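PDB 7CBD: exoglucanase A from Cellulomonas fimi, which hydrolyses, through the catalytic domain described here, beta-1,4-glucosidic bonds of cellulose with inversion of anomeric configuration, releasing cellobiose from non-reducing chain ends. Local coordinates for residues V230-N235 and M292-S297; G343-A348 and F361-P366. One frame throughout, in Å; residues are numbered along the deposited sequence.

Interaction 1 of 2, residues V230-N235 and M292-S297; sequences VSDVAN and MLVDTS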
# COMPACT_ATOMS: atom_id res chain seq x y z
N VAL A 230 6.07 0.90 6.41
CA VAL A 230 4.67 0.73 6.01
C VAL A 230 4.49 -0.60 5.29
O VAL A 230 5.27 -0.94 4.38
CB VAL A 230 4.15 1.92 5.16
CG1 VAL A 230 5.04 2.21 3.97
CG2 VAL A 230 2.70 1.70 4.74
N SER A 231 3.49 -1.37 5.72
CA SER A 231 3.20 -2.67 5.12
C SER A 231 1.88 -2.64 4.36
O SER A 231 1.03 -1.76 4.55
CB SER A 231 3.19 -3.79 6.17
OG SER A 231 1.92 -3.91 6.79
N ASP A 232 1.73 -3.63 3.48
CA ASP A 232 0.50 -3.92 2.75
C ASP A 232 0.19 -2.88 1.68
O ASP A 232 -0.95 -2.86 1.18
CB ASP A 232 -0.70 -4.08 3.69
CG ASP A 232 -1.59 -5.28 3.38
OD1 ASP A 232 -1.21 -6.15 2.56
OD2 ASP A 232 -2.67 -5.35 4.00
N VAL A 233 1.14 -2.01 1.30
CA VAL A 233 0.75 -1.00 0.33
C VAL A 233 0.36 -1.63 -1.00
O VAL A 233 1.05 -2.50 -1.55
CB VAL A 233 1.62 0.28 0.25
CG1 VAL A 233 2.69 0.40 1.34
CG2 VAL A 233 2.05 0.61 -1.14
N ALA A 234 -0.81 -1.23 -1.47
CA ALA A 234 -1.42 -1.73 -2.69
C ALA A 234 -1.69 -3.22 -2.66
O ALA A 234 -1.98 -3.80 -3.70
CB ALA A 234 -0.61 -1.34 -3.94
N ASN A 235 -1.64 -3.85 -1.49
CA ASN A 235 -1.93 -5.27 -1.34
C ASN A 235 -3.22 -5.44 -0.55
O ASN A 235 -3.92 -4.47 -0.23
CB ASN A 235 -0.74 -6.02 -0.73
CG ASN A 235 -0.66 -7.47 -1.22
OD1 ASN A 235 -1.37 -8.35 -0.72
ND2 ASN A 235 0.20 -7.71 -2.20
N MET A 292 5.10 1.98 12.76
CA MET A 292 4.64 1.17 11.64
C MET A 292 3.31 1.71 11.13
O MET A 292 2.49 2.22 11.90
CB MET A 292 4.45 -0.30 12.06
CG MET A 292 5.62 -0.87 12.87
SD MET A 292 7.22 -0.90 12.04
CE MET A 292 6.96 -2.33 11.00
N LEU A 293 3.10 1.57 9.82
CA LEU A 293 1.83 1.86 9.19
C LEU A 293 1.36 0.61 8.46
O LEU A 293 2.17 -0.18 7.98
CB LEU A 293 1.96 2.96 8.13
CG LEU A 293 2.52 4.31 8.57
CD1 LEU A 293 2.73 5.19 7.35
CD2 LEU A 293 1.58 4.99 9.56
N VAL A 294 0.04 0.42 8.37
CA VAL A 294 -0.56 -0.57 7.48
C VAL A 294 -1.47 0.16 6.50
O VAL A 294 -2.30 0.97 6.92
CB VAL A 294 -1.34 -1.66 8.23
CG1 VAL A 294 -1.92 -2.66 7.23
CG2 VAL A 294 -0.46 -2.38 9.22
N ASP A 295 -1.31 -0.13 5.21
CA ASP A 295 -2.24 0.31 4.18
C ASP A 295 -3.47 -0.57 4.27
O ASP A 295 -3.43 -1.75 3.89
CB ASP A 295 -1.59 0.17 2.81
CG ASP A 295 -2.46 0.68 1.67
OD1 ASP A 295 -3.60 1.11 1.94
OD2 ASP A 295 -2.01 0.67 0.51
N THR A 296 -4.57 -0.01 4.79
CA THR A 296 -5.82 -0.73 4.99
C THR A 296 -6.83 -0.47 3.88
O THR A 296 -8.02 -0.77 4.03
CB THR A 296 -6.42 -0.38 6.36
OG1 THR A 296 -6.56 1.04 6.45
CG2 THR A 296 -5.51 -0.87 7.48
N SER A 297 -6.37 0.06 2.74
CA SER A 297 -7.27 0.47 1.67
C SER A 297 -8.12 -0.67 1.14
O SER A 297 -9.28 -0.47 0.77
CB SER A 297 -6.47 1.11 0.54
OG SER A 297 -5.40 0.28 0.11
O HOH W 1 -4.39 -1.95 -1.38
O HOH W 2 -4.94 -2.88 1.87
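Leu293 lies beside Val230 on one face of the sheet, its CB 3.7 Å from Val230 CG2, the methyl that sits anti to the valine's backbone N and beside its carbonyl carbon. The two side chains meet at a slant. Leu293 O accepts from Ser231 N at 2.9 Å, and the CA-H of Val230 points at the same oxygen. Val294 turns to the other face, where its CG2 comes within 3.7 Å of Ser231 OG. The methyl can offer only van der Waals contact; the hydroxyl's hydrogen bond goes to Glu270 of helix 270-283. The second methyl, CG1, rests against Asp232 CB, while Asp232 OD2 is held by Asn299. Strands 228-231 and 291-295 are thus paired in parallel, neighbours in the distorted beta/alpha barrel of glycosyl hydrolase family 6, and the loops that follow them leave from the same end. Asp295 N closes the ladder with an almost straight bond (175°) to Ser231 O at 2.9 Å. With CG anti to the backbone N (chi1 -177°), the Asp295 carboxylate projects past the paired strands to the type II turn of Asp232 to Asn235. There OD2 accepts Ala234 N at 3.0 Å on its anti side, 31° out of the carboxylate plane, and also Lys365 N. OD1 takes Ser297 N, making an Asx turn, and Ser297 OG at 2.7 Å, both from the same face. An alanine here would probably leave the amides of Ala234 and Ser297, and the Ser297 hydroxyl, without their carboxylate acceptor. Ser297 OG is further joined through a water to Asn235 O, and a second water bridges that carbonyl to Asp295 O.

Interaction 2 of 2, residues G343-A348 and F361-P366; sequences GRFPEA and FVWIKP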
# COMPACT_ATOMS: atom_id res chain seq x y z
N GLY A 343 -10.79 -1.94 3.76
CA GLY A 343 -10.52 -2.23 5.16
C GLY A 343 -10.84 -1.08 6.09
O GLY A 343 -11.70 -0.24 5.81
N ARG A 344 -10.13 -1.05 7.22
CA ARG A 344 -10.35 -0.01 8.22
C ARG A 344 -10.10 1.38 7.64
O ARG A 344 -9.14 1.59 6.88
CB ARG A 344 -9.40 -0.23 9.40
CG ARG A 344 -9.78 -1.40 10.29
CD ARG A 344 -10.78 -0.98 11.34
NE ARG A 344 -10.23 -0.01 12.29
CZ ARG A 344 -9.60 -0.33 13.42
NH1 ARG A 344 -9.44 -1.60 13.76
NH2 ARG A 344 -9.14 0.62 14.23
N PHE A 345 -10.95 2.33 8.00
CA PHE A 345 -10.73 3.69 7.58
C PHE A 345 -9.44 4.23 8.19
O PHE A 345 -9.03 3.81 9.28
CB PHE A 345 -11.90 4.57 8.01
CG PHE A 345 -13.11 4.49 7.10
CD1 PHE A 345 -13.28 3.43 6.21
CD2 PHE A 345 -14.08 5.47 7.15
CE1 PHE A 345 -14.40 3.37 5.38
CE2 PHE A 345 -15.19 5.42 6.33
CZ PHE A 345 -15.35 4.37 5.44
N PRO A 346 -8.76 5.15 7.51
CA PRO A 346 -7.55 5.75 8.08
C PRO A 346 -7.79 6.31 9.48
O PRO A 346 -8.85 6.86 9.78
CB PRO A 346 -7.22 6.87 7.08
CG PRO A 346 -7.73 6.30 5.76
CD PRO A 346 -9.02 5.61 6.13
N GLU A 347 -6.79 6.14 10.34
CA GLU A 347 -6.97 6.44 11.76
C GLU A 347 -5.61 6.56 12.42
O GLU A 347 -4.75 5.70 12.25
CB GLU A 347 -7.76 5.31 12.42
CG GLU A 347 -8.03 5.51 13.90
CD GLU A 347 -8.69 4.30 14.54
OE1 GLU A 347 -9.05 3.36 13.81
OE2 GLU A 347 -8.84 4.29 15.78
N ALA A 348 -5.43 7.63 13.19
CA ALA A 348 -4.19 7.81 13.93
C ALA A 348 -4.15 6.87 15.12
O ALA A 348 -5.18 6.61 15.76
CB ALA A 348 -4.09 9.25 14.43
N PHE A 361 -3.35 3.74 10.74
CA PHE A 361 -3.81 3.08 9.52
C PHE A 361 -3.98 4.16 8.46
O PHE A 361 -4.46 5.27 8.76
CB PHE A 361 -5.15 2.36 9.73
CG PHE A 361 -5.07 1.22 10.71
CD1 PHE A 361 -3.96 0.40 10.74
CD2 PHE A 361 -6.12 0.96 11.58
CE1 PHE A 361 -3.88 -0.65 11.63
CE2 PHE A 361 -6.05 -0.10 12.47
CZ PHE A 361 -4.93 -0.90 12.51
N VAL A 362 -3.58 3.84 7.23
CA VAL A 362 -3.58 4.78 6.12
C VAL A 362 -4.14 4.06 4.90
O VAL A 362 -4.11 2.83 4.81
CB VAL A 362 -2.16 5.31 5.82
CG1 VAL A 362 -1.73 6.31 6.87
CG2 VAL A 362 -1.18 4.15 5.77
N TRP A 363 -4.65 4.84 3.95
CA TRP A 363 -5.00 4.34 2.62
C TRP A 363 -3.93 4.86 1.67
O TRP A 363 -4.01 6.00 1.19
CB TRP A 363 -6.39 4.78 2.18
CG TRP A 363 -7.49 4.05 2.87
CD1 TRP A 363 -7.38 3.10 3.85
CD2 TRP A 363 -8.89 4.21 2.62
NE1 TRP A 363 -8.64 2.65 4.21
CE2 TRP A 363 -9.58 3.33 3.48
CE3 TRP A 363 -9.63 5.02 1.75
CZ2 TRP A 363 -10.97 3.23 3.49
CZ3 TRP A 363 -11.01 4.93 1.76
CH2 TRP A 363 -11.67 4.04 2.63
N ILE A 364 -2.91 4.03 1.43
CA ILE A 364 -1.86 4.44 0.50
C ILE A 364 -2.32 4.24 -0.94
O ILE A 364 -2.43 5.19 -1.71
CB ILE A 364 -0.52 3.74 0.81
CG1 ILE A 364 -0.08 4.01 2.26
CG2 ILE A 364 0.54 4.21 -0.16
CD1 ILE A 364 0.08 5.49 2.61
N LYS A 365 -2.65 3.00 -1.30
CA LYS A 365 -3.33 2.78 -2.58
C LYS A 365 -4.73 3.39 -2.50
O LYS A 365 -5.44 3.15 -1.52
CB LYS A 365 -3.45 1.29 -2.84
CG LYS A 365 -4.15 0.94 -4.14
CD LYS A 365 -3.29 1.26 -5.34
CE LYS A 365 -3.98 0.84 -6.64
NZ LYS A 365 -3.10 0.95 -7.83
N PRO A 366 -5.17 4.17 -3.49
CA PRO A 366 -6.54 4.72 -3.45
C PRO A 366 -7.55 3.71 -3.95
O PRO A 366 -7.45 3.25 -5.10
CB PRO A 366 -6.46 5.94 -4.39
CG PRO A 366 -4.96 6.19 -4.60
CD PRO A 366 -4.37 4.80 -4.55
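Pro346 sets the CD and CG end of its ring over one face of the Trp363 indole. Its CD stands 3.5 Å from the centroid of the five-membered ring and only 11° off the ring normal, a CH-pi contact, while CG reaches over CG and CD1 of the same ring. The indole meets Phe345 differently: the edge of its six-membered ring, led by CZ2, faces the phenyl ring in an offset edge-to-face pair, with centroids 5.4 Å apart and planes at 82°. At another part of the indole rim, Trp363 NE1 donates to Arg344 O at 2.9 Å, a bent bond with the acceptor tilted out of the ring plane. Three consecutive residues of 343-348 therefore fix the indole, by its face and two stretches of its edge. Arg344 itself turns to Phe361. Bends at chi2 and chi3 fold its chain back so that the guanidinium presents a face to the rim of the phenyl ring, the planes 88° apart and Phe361 CE2 3.6 Å from Arg344 NH2. The ring edge, not its pi face, meets the cation. In its own plane the guanidinium extends NH2 to Glu347 OE1, a salt bridge of 2.8 Å met on the syn side of the carboxylate. In the backbone, Glu347 and Phe361 form an antiparallel hydrogen-bonded pair of the beta hairpin made by strands 347-348 and 358-362: Glu347 N binds Phe361 O at 2.9 Å, and Phe361 N binds Glu347 O at 2.8 Å. Phe361 O is also approached by the CA-H of Pro346. The chemistry is thus mixed: the buried indole has its N-H satisfied within an aromatic and proline surround, while the arginine's charge is probably balanced by Glu347, whose salt bridge is likely to limit turning of the guanidinium beside Phe361.

In the fold
Interactions 1 and 2 sit side by side in one sheet, their centres about 8 Å apart, because strand 291-295 pairs in parallel with strand 358-362. Thr296 is the direct link: its N probably bonds Val362 O at 2.9 Å, and its OG1 probably bonds Arg344 O at 2.7 Å, the same carbonyl that accepts the indole N-H of Trp363. The touching residues of interaction 2 lie away from the predicted catalytic residues, whereas in interaction 1 the side chain of Ala234 is about 5 Å from that of Asp371, the predicted nucleophile, and that of Val233 about 8 Å from that of Asp149, the predicted proton donor. Lys365, in 361-366 but not touching 343-348, bonds Ser370 O through NZ and makes a long, weak ion pair with Asp371.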